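Local coordinates for protein ATP phosphoribosyltransferase (Methanobacterium thermoautotrophicum, PDB 2VD3) that probably catalyses the condensation of ATP with 5-phosphoribose 1-diphosphate, the magnesium-dependent first step of histidine biosynthesis, at residues 95-100 against 176-181; 116-121 against 157-162. All coordinates share one frame; numbering follows the deposited sequence.

Contact 1: residues 95-100 against 176-181; sequences SLVLAA and IDTILE. With MG (magnesium ion), chain M.
The carbonyl oxygen of L98 is gripped by two consecutive amides of the facing strand, I176 N at 2.8 Å and, more loosely, D177 N at 3.3 Å, both lying in its carbonyl plane. In return, L98 N donates to D177 O. This is a classic beta bulge, and a second follows where L96 O receives I179 N at 2.8 Å and L180 N at 3.3 Å. The strands run antiparallel at 153°, and each bulge puts an extra residue, I176 or I179, opposite a single leucine. Both isoleucines use it to reach across. I176 has CG1 between its own N and carbonyl carbon (chi1 60°), which carries CD1 obliquely over the end of L98, 3.5 Å from its CD2. I179 CB sits close to L96 O, and its CD1 lies between the two leucines, 4.0 Å from L98 CB. At the far end S95 OG donates to OE1 of E181 at 2.8 Å, on the syn side of the carboxylate, in the conformer described, one of two modelled for the glutamate, so the bond is doubtful. An alanine here would probably leave that conformer's carboxylate without its mate across the strands and the bent E181 chain freer to turn. D177 turns its carboxylate away from the pairing: OD1 binds a magnesium ion at 2.4 Å and OD2 is hydrogen-bonded to Y129. The contact lies in the mixed sheet of the HisG catalytic region, with strand 157-162 pairing along the other edge of 95-100. Helix 123-132 packs through I125 and Y129 on the face bearing L96 and L98, whereas L168 of helix 166-170 meets V97 and A99.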
ATOM      1  N   SER A  95      27.767   6.269   4.782  1.00 51.75           N
ATOM      2  CA  SER A  95      28.813   5.839   5.695  1.00 51.92           C
ATOM      3  C   SER A  95      28.248   4.862   6.706  1.00 51.62           C
ATOM      4  O   SER A  95      27.234   5.142   7.347  1.00 51.50           O
ATOM      5  CB  SER A  95      29.407   7.045   6.432  1.00 52.11           C
ATOM      6  OG  SER A  95      30.044   7.937   5.531  1.00 52.85           O
ATOM      7  N   LEU A  96      28.891   3.707   6.844  1.00 51.36           N
ATOM      8  CA  LEU A  96      28.591   2.850   7.985  1.00 50.77           C
ATOM      9  C   LEU A  96      29.429   3.343   9.148  1.00 50.30           C
ATOM     10  O   LEU A  96      30.637   3.135   9.174  1.00 50.34           O
ATOM     11  CB  LEU A  96      28.890   1.376   7.696  1.00 50.69           C
ATOM     12  CG  LEU A  96      28.482   0.455   8.851  1.00 50.33           C
ATOM     13  CD1 LEU A  96      26.955   0.358   8.961  1.00 50.00           C
ATOM     14  CD2 LEU A  96      29.110  -0.909   8.714  1.00 49.10           C
ATOM     15  N   VAL A  97      28.783   4.018  10.093  1.00 50.15           N
ATOM     16  CA  VAL A  97      29.480   4.603  11.243  1.00 50.16           C
ATOM     17  C   VAL A  97      29.264   3.795  12.516  1.00 50.46           C
ATOM     18  O   VAL A  97      28.290   3.045  12.626  1.00 50.69           O
ATOM     19  CB  VAL A  97      29.083   6.098  11.500  1.00 50.04           C
ATOM     20  CG1 VAL A  97      29.486   6.974  10.329  1.00 49.39           C
ATOM     21  CG2 VAL A  97      27.594   6.245  11.837  1.00 49.60           C
ATOM     22  N   LEU A  98      30.188   3.942  13.464  1.00 50.59           N
ATOM     23  CA  LEU A  98      30.004   3.418  14.811  1.00 50.87           C
ATOM     24  C   LEU A  98      29.547   4.576  15.678  1.00 51.47           C
ATOM     25  O   LEU A  98      30.197   5.618  15.713  1.00 51.67           O
ATOM     26  CB  LEU A  98      31.306   2.828  15.354  1.00 50.58           C
ATOM     27  CG  LEU A  98      31.260   2.035  16.665  1.00 50.15           C
ATOM     28  CD1 LEU A  98      30.464   0.741  16.528  1.00 49.06           C
ATOM     29  CD2 LEU A  98      32.670   1.731  17.131  1.00 50.62           C
ATOM     30  N   ALA A  99      28.422   4.394  16.364  1.00 52.24           N
ATOM     31  CA  ALA A  99      27.807   5.471  17.139  1.00 52.79           C
ATOM     32  C   ALA A  99      27.491   5.048  18.569  1.00 53.25           C
ATOM     33  O   ALA A  99      27.237   3.871  18.837  1.00 53.40           O
ATOM     34  CB  ALA A  99      26.553   5.981  16.440  1.00 52.61           C
ATOM     35  N   ALA A 100      27.515   6.023  19.477  1.00 53.73           N
ATOM     36  CA  ALA A 100      27.232   5.799  20.894  1.00 54.30           C
ATOM     37  C   ALA A 100      26.182   6.793  21.408  1.00 54.77           C
ATOM     38  O   ALA A 100      26.099   7.908  20.890  1.00 54.82           O
ATOM     39  CB  ALA A 100      28.512   5.923  21.703  1.00 54.28           C
ATOM     40  N   ILE A 176      31.288   7.957  16.690  1.00 52.01           N
ATOM     41  CA  ILE A 176      32.607   7.833  17.327  1.00 51.37           C
ATOM     42  C   ILE A 176      33.661   7.208  16.403  1.00 50.86           C
ATOM     43  O   ILE A 176      34.841   7.158  16.742  1.00 50.46           O
ATOM     44  CB  ILE A 176      32.551   7.180  18.757  1.00 51.35           C
ATOM     45  CG1 ILE A 176      31.968   5.766  18.728  1.00 51.16           C
ATOM     46  CG2 ILE A 176      31.761   8.061  19.713  1.00 50.85           C
ATOM     47  CD1 ILE A 176      32.994   4.688  18.898  1.00 51.44           C
ATOM     48  N   ASP A 177      33.216   6.759  15.227  1.00 50.49           N
ATOM     49  CA  ASP A 177      34.110   6.335  14.142  1.00 49.81           C
ATOM     50  C   ASP A 177      33.346   6.032  12.856  1.00 49.37           C
ATOM     51  O   ASP A 177      32.138   5.774  12.880  1.00 49.17           O
ATOM     52  CB  ASP A 177      34.945   5.119  14.539  1.00 49.80           C
ATOM     53  CG  ASP A 177      36.266   5.051  13.792  1.00 49.98           C
ATOM     54  OD1 ASP A 177      36.475   5.843  12.844  1.00 49.26           O
ATOM     55  OD2 ASP A 177      37.103   4.200  14.158  1.00 50.27           O
ATOM     56  N   THR A 178      34.062   6.099  11.733  1.00 48.63           N
ATOM     57  CA  THR A 178      33.539   5.639  10.454  1.00 47.97           C
ATOM     58  C   THR A 178      34.161   4.282  10.146  1.00 47.41           C
ATOM     59  O   THR A 178      35.376   4.145  10.104  1.00 46.75           O
ATOM     60  CB  THR A 178      33.805   6.651   9.309  1.00 47.86           C
ATOM     61  OG1 THR A 178      33.183   7.905   9.623  1.00 47.88           O
ATOM     62  CG2 THR A 178      33.233   6.144   7.991  1.00 47.65           C
ATOM     63  N   ILE A 179      33.311   3.280   9.943  1.00 47.12           N
ATOM     64  CA  ILE A 179      33.773   1.912   9.672  1.00 46.70           C
ATOM     65  C   ILE A 179      34.047   1.685   8.189  1.00 46.19           C
ATOM     66  O   ILE A 179      35.024   1.050   7.834  1.00 46.38           O
ATOM     67  CB  ILE A 179      32.755   0.863  10.184  1.00 46.63           C
ATOM     68  CG1 ILE A 179      32.357   1.179  11.633  1.00 46.47           C
ATOM     69  CG2 ILE A 179      33.323  -0.535  10.072  1.00 46.35           C
ATOM     70  CD1 ILE A 179      31.180   0.387  12.145  1.00 45.17           C
ATOM     71  N   LEU A 180      33.189   2.224   7.329  1.00 45.85           N
ATOM     72  CA  LEU A 180      33.252   1.946   5.898  1.00 45.50           C
ATOM     73  C   LEU A 180      32.567   3.054   5.113  1.00 44.99           C
ATOM     74  O   LEU A 180      31.492   3.531   5.499  1.00 45.50           O
ATOM     75  CB  LEU A 180      32.576   0.600   5.581  1.00 45.79           C
ATOM     76  CG  LEU A 180      32.533   0.105   4.130  1.00 46.41           C
ATOM     77  CD1 LEU A 180      33.516  -1.046   3.893  1.00 46.73           C
ATOM     78  CD2 LEU A 180      31.131  -0.317   3.778  1.00 46.26           C
ATOM     79  N   GLU A 181      33.200   3.463   4.019  1.00 44.42           N
ATOM     80  CA  GLU A 181      32.574   4.353   3.056  1.00 44.02           C
ATOM     81  C   GLU A 181      31.967   3.493   1.961  1.00 43.98           C
ATOM     82  O   GLU A 181      32.631   2.615   1.394  1.00 43.98           O
ATOM     83  CB  GLU A 181      33.582   5.339   2.462  1.00 43.87           C
ATOM     84  CG  GLU A 181      34.395   6.126   3.480  0.50 43.48           C
ATOM     85  CD  GLU A 181      33.562   7.078   4.320  0.50 42.99           C
ATOM     86  OE1 GLU A 181      32.344   7.220   4.062  0.50 41.94           O
ATOM     87  OE2 GLU A 181      34.138   7.694   5.241  0.50 43.18           O
TER
HETATM   88 MG    MG M1297      38.613   5.229  11.873  1.00 71.07          MG

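Contact 2: residues 116-121 against 157-162; sequences AVIATE and LITDLS. With MG (magnesium ion), chain J.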
ATOM      1  N   ALA A 116      31.669  -4.739  25.825  1.00 51.87           N
ATOM      2  CA  ALA A 116      30.740  -3.849  25.126  1.00 51.03           C
ATOM      3  C   ALA A 116      29.947  -4.569  24.053  1.00 50.36           C
ATOM      4  O   ALA A 116      30.484  -5.393  23.314  1.00 50.15           O
ATOM      5  CB  ALA A 116      31.460  -2.651  24.537  1.00 51.06           C
ATOM      6  N   VAL A 117      28.658  -4.258  23.988  1.00 49.72           N
ATOM      7  CA  VAL A 117      27.783  -4.840  22.977  1.00 49.04           C
ATOM      8  C   VAL A 117      27.533  -3.821  21.872  1.00 48.55           C
ATOM      9  O   VAL A 117      27.211  -2.663  22.147  1.00 48.33           O
ATOM     10  CB  VAL A 117      26.456  -5.353  23.591  1.00 48.97           C
ATOM     11  CG1 VAL A 117      25.526  -5.876  22.512  1.00 48.38           C
ATOM     12  CG2 VAL A 117      26.741  -6.447  24.627  1.00 48.60           C
ATOM     13  N   ILE A 118      27.723  -4.258  20.628  1.00 48.11           N
ATOM     14  CA  ILE A 118      27.437  -3.434  19.457  1.00 47.36           C
ATOM     15  C   ILE A 118      26.363  -4.095  18.608  1.00 46.76           C
ATOM     16  O   ILE A 118      26.518  -5.250  18.199  1.00 46.78           O
ATOM     17  CB  ILE A 118      28.690  -3.201  18.582  1.00 47.44           C
ATOM     18  CG1 ILE A 118      29.831  -2.612  19.418  1.00 47.74           C
ATOM     19  CG2 ILE A 118      28.350  -2.283  17.395  1.00 46.85           C
ATOM     20  CD1 ILE A 118      31.217  -2.824  18.808  1.00 48.51           C
ATOM     21  N   ALA A 119      25.286  -3.353  18.350  1.00 45.72           N
ATOM     22  CA  ALA A 119      24.204  -3.809  17.490  1.00 45.08           C
ATOM     23  C   ALA A 119      24.437  -3.314  16.066  1.00 44.92           C
ATOM     24  O   ALA A 119      24.846  -2.168  15.852  1.00 44.62           O
ATOM     25  CB  ALA A 119      22.856  -3.316  18.008  1.00 45.13           C
ATOM     26  N   THR A 120      24.165  -4.179  15.095  1.00 44.28           N
ATOM     27  CA  THR A 120      24.502  -3.888  13.721  1.00 44.05           C
ATOM     28  C   THR A 120      23.579  -4.619  12.755  1.00 44.37           C
ATOM     29  O   THR A 120      22.905  -5.578  13.123  1.00 44.25           O
ATOM     30  CB  THR A 120      25.975  -4.259  13.424  1.00 44.03           C
ATOM     31  OG1 THR A 120      26.358  -3.751  12.137  1.00 43.64           O
ATOM     32  CG2 THR A 120      26.177  -5.772  13.459  1.00 44.04           C
ATOM     33  N   GLU A 121      23.534  -4.139  11.520  1.00 44.60           N
ATOM     34  CA  GLU A 121      22.933  -4.913  10.447  1.00 45.02           C
ATOM     35  C   GLU A 121      24.047  -5.530   9.620  1.00 45.01           C
ATOM     36  O   GLU A 121      23.784  -6.327   8.724  1.00 45.29           O
ATOM     37  CB  GLU A 121      22.011  -4.051   9.593  1.00 44.94           C
ATOM     38  CG  GLU A 121      20.836  -3.500  10.371  1.00 45.37           C
ATOM     39  CD  GLU A 121      19.832  -2.813   9.484  1.00 47.30           C
ATOM     40  OE1 GLU A 121      19.569  -1.619   9.722  1.00 48.36           O
ATOM     41  OE2 GLU A 121      19.319  -3.458   8.545  1.00 47.99           O
ATOM     42  N   LEU A 157      26.493   0.181  21.962  1.00 48.16           N
ATOM     43  CA  LEU A 157      26.808   0.885  20.719  1.00 47.90           C
ATOM     44  C   LEU A 157      26.058   0.316  19.521  1.00 47.85           C
ATOM     45  O   LEU A 157      25.556  -0.811  19.548  1.00 47.69           O
ATOM     46  CB  LEU A 157      28.308   0.828  20.432  1.00 47.90           C
ATOM     47  CG  LEU A 157      29.288   1.275  21.511  1.00 48.25           C
ATOM     48  CD1 LEU A 157      30.648   0.664  21.255  1.00 48.23           C
ATOM     49  CD2 LEU A 157      29.370   2.782  21.547  1.00 48.44           C
ATOM     50  N   ILE A 158      25.992   1.108  18.462  1.00 47.74           N
ATOM     51  CA  ILE A 158      25.334   0.683  17.240  1.00 47.94           C
ATOM     52  C   ILE A 158      26.208   1.016  16.047  1.00 48.12           C
ATOM     53  O   ILE A 158      27.152   1.790  16.158  1.00 48.33           O
ATOM     54  CB  ILE A 158      23.921   1.335  17.066  1.00 47.68           C
ATOM     55  CG1 ILE A 158      24.031   2.830  16.745  1.00 47.30           C
ATOM     56  CG2 ILE A 158      23.061   1.116  18.314  1.00 47.66           C
ATOM     57  CD1 ILE A 158      22.834   3.399  15.998  1.00 46.11           C
ATOM     58  N   THR A 159      25.904   0.401  14.916  1.00 48.50           N
ATOM     59  CA  THR A 159      26.423   0.863  13.646  1.00 48.77           C
ATOM     60  C   THR A 159      25.228   1.438  12.921  1.00 49.63           C
ATOM     61  O   THR A 159      24.085   1.107  13.242  1.00 49.78           O
ATOM     62  CB  THR A 159      27.055  -0.263  12.799  1.00 48.57           C
ATOM     63  OG1 THR A 159      26.035  -1.151  12.333  1.00 46.96           O
ATOM     64  CG2 THR A 159      28.109  -1.034  13.598  1.00 47.61           C
ATOM     65  N   ASP A 160      25.482   2.306  11.952  1.00 50.75           N
ATOM     66  CA  ASP A 160      24.396   2.872  11.175  1.00 52.01           C
ATOM     67  C   ASP A 160      24.873   3.407   9.842  1.00 52.85           C
ATOM     68  O   ASP A 160      26.029   3.820   9.697  1.00 53.12           O
ATOM     69  CB  ASP A 160      23.687   3.976  11.962  1.00 52.14           C
ATOM     70  CG  ASP A 160      22.279   4.210  11.478  1.00 52.49           C
ATOM     71  OD1 ASP A 160      21.674   5.218  11.879  1.00 53.67           O
ATOM     72  OD2 ASP A 160      21.775   3.381  10.692  1.00 53.51           O
ATOM     73  N   LEU A 161      23.962   3.413   8.879  1.00 53.81           N
ATOM     74  CA  LEU A 161      24.259   3.831   7.524  1.00 55.46           C
ATOM     75  C   LEU A 161      23.586   5.182   7.244  1.00 56.49           C
ATOM     76  O   LEU A 161      22.368   5.265   7.263  1.00 56.87           O
ATOM     77  CB  LEU A 161      23.742   2.754   6.562  1.00 55.53           C
ATOM     78  CG  LEU A 161      24.360   2.545   5.179  1.00 55.84           C
ATOM     79  CD1 LEU A 161      25.819   2.140   5.289  1.00 54.81           C
ATOM     80  CD2 LEU A 161      23.544   1.498   4.417  1.00 55.24           C
ATOM     81  N   SER A 162      24.369   6.234   6.989  1.00 58.00           N
ATOM     82  CA  SER A 162      23.800   7.582   6.790  1.00 59.19           C
ATOM     83  C   SER A 162      24.626   8.487   5.882  1.00 60.10           C
ATOM     84  O   SER A 162      25.854   8.359   5.822  1.00 59.88           O
ATOM     85  CB  SER A 162      23.639   8.282   8.140  1.00 59.19           C
ATOM     86  OG  SER A 162      24.909   8.422   8.762  1.00 59.55           O
TER
HETATM   87 MG    MG J1294      20.272   2.923   9.144  1.00 70.94          MG
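V117 O accepts the amide of L157 at 2.9 Å, starting a parallel ladder of three nearly regular backbone bonds. L157 O next takes A119 N at 2.8 Å, and A119 O takes T159 N at 2.9 Å. Two of these acceptors also meet CA-H groups: L157 O lies 3.2 Å from I118 CA, and A119 O is equally near I158 CA. The alternate amides of 116-121 face the other way, where I118 and T120 pair with strand 138-141, while D156 takes the N-H of V117. Between the strands I118 CG1 rests on L157 CD1 at 3.8 Å, and its CG2 approaches CG2 of T159.

Two threonines close the ladder. With T120 OG1 anti to its N (chi1 -170°) and T159 OG1 set between its own N and carbonyl carbon (chi1 70°), the hydroxyls lie 2.6 Å apart, although the place of T159 OG1 is less certain. T120 OG1 is also hydrogen-bonded to F122 N and to the hydroxyl of T126, tying the strand end to the start of helix 123-132. T159 O is met by T146 OG1. Just beyond, D160 OD2 binds a magnesium ion at 2.2 Å and receives a weak bond from L161 N. The strand amides and threonine hydroxyls described here thus find polar partners, and the carboxylate charge of D160 is probably offset by the metal.

Overall arrangement
Contacts 1 and 2 have centres 8 Å apart and belong to one sheet, in which 95-100 runs between 157-162 and 176-181. V97 N reaches D160 O at 2.8 Å and A99 N reaches I158 O at 2.9 Å, while A100 CB packs on L157 CD2 at 3.3 Å. Contact 2 is nested inside the chain loop that contact 1 closes. The magnesium ions on D177 and D160 are 18.7 Å apart. Strand 157-162 leads into a turn at the start of helix 166-170; in related HisG enzymes the corresponding turn helps bind 5-phosphoribose 1-diphosphate, and it probably does so here. The inhibitory histidine instead occupies the C-terminal domain, among residues such as T239 and H256.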